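Local coordinates for sulfur carrier protein ThiS adenylyltransferase (Escherichia coli, PDB 1ZFN), which uses ATP to adenylate the C-terminal glycine carboxylate of the sulfur carrier ThiS, a step in thiamine diphosphate biosynthesis, at residues 56-61 against 103-108. Sequence-based numbering, arbitrary orientation.
Sequences TLVLAD and TALQQR. With ATP (adenosine-5'-triphosphate), chain F.
Four backbone hydrogen bonds join Leu57, Leu59 and Asp61 to Thr103 and Leu105, the alternation expected where two parallel strands run side by side. Thr103 N donates to Leu57 O (2.9 Å), Leu59 N to Thr103 O, Leu105 N to Leu59 O, and Asp61 N to Leu105 O (2.8 Å). The short strand segments run at 20° to each other. Leu105 O, gripped by Asp61 N, also receives a weak bond from Gln107 N, which closes an inverse gamma turn centred on Gln106 and ends the regular pairing.

On one face of the sheet Leu105 meets two side chains of the neighbouring strand. Its CD1 lies 3.7 Å from Val58 CG1, the two side chains meeting at a slant, and its CB rests 3.8 Å from Ala60 CB. Val58 offers this methyl because CG1 stands anti to the backbone N (chi1 -163°). On the opposite face Leu59 packs against Leu93 of helix 85-96, and Ala104 touches Gln90 of that helix.

Where the strands end, the nucleotide begins. The carboxylate of Asp61 takes both ribose hydroxyls, O3' at 2.7 Å from OD2 and O2' at a longer 3.3 Å from OD1, while the amides of Leu38 and Asp63 hold it in place. Gln107 O approaches adenine C2 (3.5 Å), and Arg108 CA approaches adenine N1. An acidic residue at the end of the second strand, binding the ribose diol beside a glycine-rich turn, is the classic signature of a Rossmann-type nucleotide site, here serving ATP in the ThiF family.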
# COMPACT_ATOMS: atom_id res chain seq x y z
N THR A 56 6.15 -19.84 2.56
CA THR A 56 6.25 -19.67 4.00
C THR A 56 6.50 -18.21 4.38
O THR A 56 7.32 -17.53 3.76
CB THR A 56 7.41 -20.49 4.57
OG1 THR A 56 7.67 -21.61 3.72
CG2 THR A 56 7.07 -20.99 5.97
N LEU A 57 5.80 -17.75 5.41
CA LEU A 57 5.94 -16.38 5.93
C LEU A 57 6.10 -16.40 7.44
O LEU A 57 5.23 -16.89 8.17
CB LEU A 57 4.70 -15.54 5.60
CG LEU A 57 4.63 -15.04 4.16
CD1 LEU A 57 3.28 -14.37 3.90
CD2 LEU A 57 5.79 -14.09 3.92
N VAL A 58 7.23 -15.87 7.90
CA VAL A 58 7.49 -15.80 9.33
C VAL A 58 7.22 -14.36 9.74
O VAL A 58 7.89 -13.43 9.28
CB VAL A 58 8.95 -16.15 9.66
CG1 VAL A 58 9.08 -16.48 11.14
CG2 VAL A 58 9.42 -17.31 8.81
N LEU A 59 6.22 -14.16 10.60
CA LEU A 59 5.86 -12.83 11.06
C LEU A 59 6.31 -12.63 12.52
O LEU A 59 5.82 -13.30 13.43
CB LEU A 59 4.35 -12.63 10.95
CG LEU A 59 3.69 -13.15 9.66
CD1 LEU A 59 2.18 -12.97 9.78
CD2 LEU A 59 4.24 -12.43 8.43
N ALA A 60 7.25 -11.70 12.72
CA ALA A 60 7.79 -11.42 14.05
C ALA A 60 7.40 -10.05 14.59
O ALA A 60 7.63 -9.02 13.95
CB ALA A 60 9.31 -11.55 14.04
N ASP A 61 6.82 -10.04 15.78
CA ASP A 61 6.44 -8.79 16.42
C ASP A 61 6.10 -9.02 17.87
O ASP A 61 5.29 -9.90 18.21
CB ASP A 61 5.26 -8.13 15.70
CG ASP A 61 5.13 -6.65 16.04
OD1 ASP A 61 4.98 -6.32 17.23
OD2 ASP A 61 5.20 -5.82 15.11
N THR A 103 3.89 -18.53 10.14
CA THR A 103 4.42 -18.71 11.49
C THR A 103 4.44 -17.41 12.29
O THR A 103 5.00 -16.41 11.85
CB THR A 103 5.84 -19.27 11.44
OG1 THR A 103 5.84 -20.47 10.66
CG2 THR A 103 6.32 -19.58 12.85
N ALA A 104 3.84 -17.44 13.48
CA ALA A 104 3.76 -16.26 14.34
C ALA A 104 4.82 -16.18 15.44
O ALA A 104 4.79 -16.95 16.40
CB ALA A 104 2.37 -16.17 14.96
N LEU A 105 5.74 -15.22 15.30
CA LEU A 105 6.79 -15.01 16.29
C LEU A 105 6.47 -13.83 17.20
O LEU A 105 6.65 -12.67 16.83
CB LEU A 105 8.13 -14.75 15.62
CG LEU A 105 8.87 -15.99 15.14
CD1 LEU A 105 10.22 -15.58 14.59
CD2 LEU A 105 9.03 -16.96 16.30
N GLN A 106 6.01 -14.14 18.41
CA GLN A 106 5.65 -13.14 19.40
C GLN A 106 6.88 -12.75 20.24
O GLN A 106 6.97 -13.12 21.40
CB GLN A 106 4.56 -13.70 20.30
CG GLN A 106 4.11 -12.78 21.40
CD GLN A 106 3.36 -13.53 22.46
OE1 GLN A 106 3.91 -14.41 23.12
NE2 GLN A 106 2.09 -13.19 22.64
N GLN A 107 7.80 -12.00 19.64
CA GLN A 107 9.02 -11.57 20.33
C GLN A 107 9.79 -10.49 19.58
O GLN A 107 9.38 -10.05 18.51
CB GLN A 107 9.94 -12.78 20.53
CG GLN A 107 9.95 -13.74 19.34
CD GLN A 107 11.11 -14.72 19.38
OE1 GLN A 107 11.53 -15.17 20.45
NE2 GLN A 107 11.62 -15.08 18.21
N ARG A 108 10.89 -10.04 20.17
CA ARG A 108 11.73 -9.04 19.52
C ARG A 108 12.99 -9.75 19.05
O ARG A 108 13.86 -10.09 19.86
CB ARG A 108 12.11 -7.92 20.48
CG ARG A 108 11.05 -6.86 20.66
CD ARG A 108 11.61 -5.74 21.51
NE ARG A 108 10.61 -4.72 21.80
CZ ARG A 108 10.81 -3.71 22.64
NH1 ARG A 108 11.98 -3.59 23.27
NH2 ARG A 108 9.85 -2.82 22.86
PG ATP F . 3.63 3.89 16.70
O1G ATP F . 4.42 3.75 17.87
O2G ATP F . 2.10 4.21 16.78
O3G ATP F . 4.51 4.84 15.93
PB ATP F . 4.36 1.18 16.03
O1B ATP F . 5.81 1.10 16.32
O2B ATP F . 3.59 -0.09 16.16
O3B ATP F . 3.60 2.55 15.85
PA ATP F . 5.43 1.07 13.33
O1A ATP F . 4.82 0.77 12.11
O2A ATP F . 6.59 2.08 13.36
O3A ATP F . 4.22 1.17 14.39
O5' ATP F . 5.96 -0.25 13.97
C5' ATP F . 6.60 -1.26 13.34
C4' ATP F . 6.57 -2.58 14.15
O4' ATP F . 7.72 -3.32 14.39
C3' ATP F . 5.78 -2.52 15.54
O3' ATP F . 4.55 -3.20 15.57
C2' ATP F . 6.94 -2.82 16.44
O2' ATP F . 6.39 -3.39 17.59
C1' ATP F . 7.76 -3.79 15.70
N9 ATP F . 9.17 -3.92 16.07
C8 ATP F . 10.11 -2.96 16.34
N7 ATP F . 11.30 -3.52 16.62
C5 ATP F . 11.14 -4.87 16.53
C6 ATP F . 12.03 -5.97 16.73
N6 ATP F . 13.32 -5.87 17.01
N1 ATP F . 11.52 -7.25 16.56
C2 ATP F . 10.19 -7.48 16.21
N3 ATP F . 9.34 -6.40 16.03
C4 ATP F . 9.80 -5.12 16.19